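Local coordinates for protein T cell receptor gamma chain (Monodelphis domestica, PDB 7L15) that pairs with a mu chain to form a marsupial gamma mu T cell receptor of the immunoglobulin superfamily, which probably recognises antigen, at residues F107-R112 and V156-W161. Sequence-based numbering, arbitrary orientation.
Sequences FGEGTR and VVKTYW
Lys-158 and Glu-109 meet in a salt bridge across the junction between the two immunoglobulin domains of the chain, V-set and C1-set. Glu-109 sits in the FGXG bulge of the V domain's G strand, here Phe-Gly-Glu-Gly, and Lys-158 lies on strand 158-163 in the constant domain. From CB the lysine chain runs fully extended, with CG anti to the backbone N (chi1 175°); CB and CG lie beyond contact distance of Glu-109. CD is the first atom to come near the glutamate, 3.6 Å from Glu-109 OE1, and CE closes to 3.3 Å from the same oxygen. The two chains approach from opposite directions, and NZ donates a hydrogen bond of 2.8 Å to Glu-109 OE1, meeting it on the syn side, 18° out of the carboxylate plane. Glu-109 OE2 stays at 3.4 Å from NZ, so the grip is lopsided. Gly-110 N is hydrogen-bonded to Gln-8 OE1. Farther along the G strand, Arg-112 crosses Val-156 at a slant, and Val-156 also touches Ile-11 of the V domain. With only 146 Å² buried, the two segments touch sparingly at the surface. Val-156 CG2, anti to its own carbonyl carbon, rests 3.8 Å from Arg-112 CD.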
loop_
_atom_site.group_PDB
_atom_site.type_symbol
_atom_site.label_atom_id
_atom_site.label_comp_id
_atom_site.label_asym_id
_atom_site.label_seq_id
_atom_site.Cartn_x
_atom_site.Cartn_y
_atom_site.Cartn_z
ATOM N N PHE B 107 8.156 4.779 10.673
ATOM C CA PHE B 107 7.737 5.668 9.600
ATOM C C PHE B 107 6.224 5.794 9.567
ATOM O O PHE B 107 5.498 4.811 9.762
ATOM C CB PHE B 107 8.185 5.151 8.216
ATOM C CG PHE B 107 9.643 5.332 7.932
ATOM C CD1 PHE B 107 10.598 4.581 8.601
ATOM C CD2 PHE B 107 10.057 6.247 6.966
ATOM C CE1 PHE B 107 11.942 4.746 8.325
ATOM C CE2 PHE B 107 11.392 6.419 6.680
ATOM C CZ PHE B 107 12.345 5.668 7.363
ATOM N N GLY B 108 5.756 6.994 9.271
ATOM C CA GLY B 108 4.376 7.167 8.896
ATOM C C GLY B 108 4.063 6.472 7.585
ATOM O O GLY B 108 4.932 6.043 6.821
ATOM N N GLU B 109 2.767 6.393 7.314
ATOM C CA GLU B 109 2.277 5.742 6.114
ATOM C C GLU B 109 2.516 6.582 4.857
ATOM O O GLU B 109 2.437 6.049 3.757
ATOM C CB GLU B 109 0.779 5.433 6.309
ATOM C CG GLU B 109 0.316 4.113 5.724
ATOM C CD GLU B 109 -1.149 3.827 6.031
ATOM O OE1 GLU B 109 -2.020 4.411 5.347
ATOM O OE2 GLU B 109 -1.429 3.039 6.965
ATOM N N GLY B 110 2.787 7.876 4.989
ATOM C CA GLY B 110 3.103 8.693 3.838
ATOM C C GLY B 110 1.931 9.440 3.230
ATOM O O GLY B 110 0.812 8.924 3.191
ATOM N N THR B 111 2.176 10.662 2.766
ATOM C CA THR B 111 1.220 11.399 1.960
ATOM C C THR B 111 1.792 11.579 0.560
ATOM O O THR B 111 2.977 11.894 0.401
ATOM C CB THR B 111 0.904 12.758 2.586
ATOM O OG1 THR B 111 0.250 12.566 3.847
ATOM C CG2 THR B 111 -0.034 13.541 1.703
ATOM N N ARG B 112 0.970 11.367 -0.460
ATOM C CA ARG B 112 1.454 11.494 -1.827
ATOM C C ARG B 112 1.242 12.920 -2.322
ATOM O O ARG B 112 0.107 13.405 -2.404
ATOM C CB ARG B 112 0.788 10.495 -2.771
ATOM C CG ARG B 112 1.291 10.649 -4.223
ATOM C CD ARG B 112 0.719 9.596 -5.183
ATOM N NE ARG B 112 1.388 8.308 -5.048
ATOM C CZ ARG B 112 2.566 8.014 -5.600
ATOM N NH1 ARG B 112 3.211 8.928 -6.322
ATOM N NH2 ARG B 112 3.102 6.809 -5.425
ATOM N N VAL B 156 -5.671 8.189 -5.831
ATOM C CA VAL B 156 -5.171 7.748 -4.537
ATOM C C VAL B 156 -6.375 7.586 -3.624
ATOM O O VAL B 156 -7.201 8.499 -3.516
ATOM C CB VAL B 156 -4.165 8.754 -3.934
ATOM C CG1 VAL B 156 -3.652 8.251 -2.607
ATOM C CG2 VAL B 156 -3.005 9.015 -4.879
ATOM N N VAL B 157 -6.476 6.437 -2.960
ATOM C CA VAL B 157 -7.610 6.170 -2.090
ATOM C C VAL B 157 -7.203 5.061 -1.136
ATOM O O VAL B 157 -6.333 4.242 -1.447
ATOM C CB VAL B 157 -8.873 5.807 -2.916
ATOM C CG1 VAL B 157 -8.715 4.423 -3.539
ATOM C CG2 VAL B 157 -10.157 5.894 -2.066
ATOM N N LYS B 158 -7.815 5.056 0.042
ATOM C CA LYS B 158 -7.548 4.080 1.088
ATOM C C LYS B 158 -8.892 3.579 1.600
ATOM O O LYS B 158 -9.775 4.385 1.907
ATOM C CB LYS B 158 -6.725 4.716 2.213
ATOM C CG LYS B 158 -6.475 3.830 3.426
ATOM C CD LYS B 158 -5.543 4.518 4.434
ATOM C CE LYS B 158 -5.247 3.642 5.658
ATOM N NZ LYS B 158 -4.498 4.405 6.708
ATOM N N THR B 159 -9.065 2.259 1.639
ATOM C CA THR B 159 -10.326 1.646 2.032
ATOM C C THR B 159 -10.035 0.502 2.992
ATOM O O THR B 159 -8.998 -0.156 2.888
ATOM C CB THR B 159 -11.119 1.106 0.830
ATOM O OG1 THR B 159 -10.427 -0.012 0.268
ATOM C CG2 THR B 159 -11.287 2.161 -0.242
ATOM N N TYR B 160 -10.951 0.273 3.934
ATOM C CA TYR B 160 -10.781 -0.819 4.880
ATOM C C TYR B 160 -12.140 -1.221 5.451
ATOM O O TYR B 160 -13.082 -0.426 5.505
ATOM C CB TYR B 160 -9.773 -0.470 5.997
ATOM C CG TYR B 160 -9.816 0.962 6.547
ATOM C CD1 TYR B 160 -9.351 2.028 5.791
ATOM C CD2 TYR B 160 -10.282 1.233 7.832
ATOM C CE1 TYR B 160 -9.378 3.332 6.270
ATOM C CE2 TYR B 160 -10.302 2.552 8.339
ATOM C CZ TYR B 160 -9.845 3.594 7.542
ATOM O OH TYR B 160 -9.848 4.908 7.974
ATOM N N TRP B 161 -12.223 -2.483 5.853
ATOM C CA TRP B 161 -13.407 -3.074 6.449
ATOM C C TRP B 161 -13.098 -3.441 7.891
ATOM O O TRP B 161 -12.049 -4.021 8.171
ATOM C CB TRP B 161 -13.838 -4.326 5.685
ATOM C CG TRP B 161 -14.013 -4.117 4.208
ATOM C CD1 TRP B 161 -13.028 -3.866 3.287
ATOM C CD2 TRP B 161 -15.242 -4.157 3.479
ATOM N NE1 TRP B 161 -13.577 -3.736 2.031
ATOM C CE2 TRP B 161 -14.933 -3.914 2.120
ATOM C CE3 TRP B 161 -16.581 -4.373 3.842
ATOM C CZ2 TRP B 161 -15.909 -3.881 1.124
ATOM C CZ3 TRP B 161 -17.562 -4.335 2.839
ATOM C CH2 TRP B 161 -17.216 -4.085 1.499
#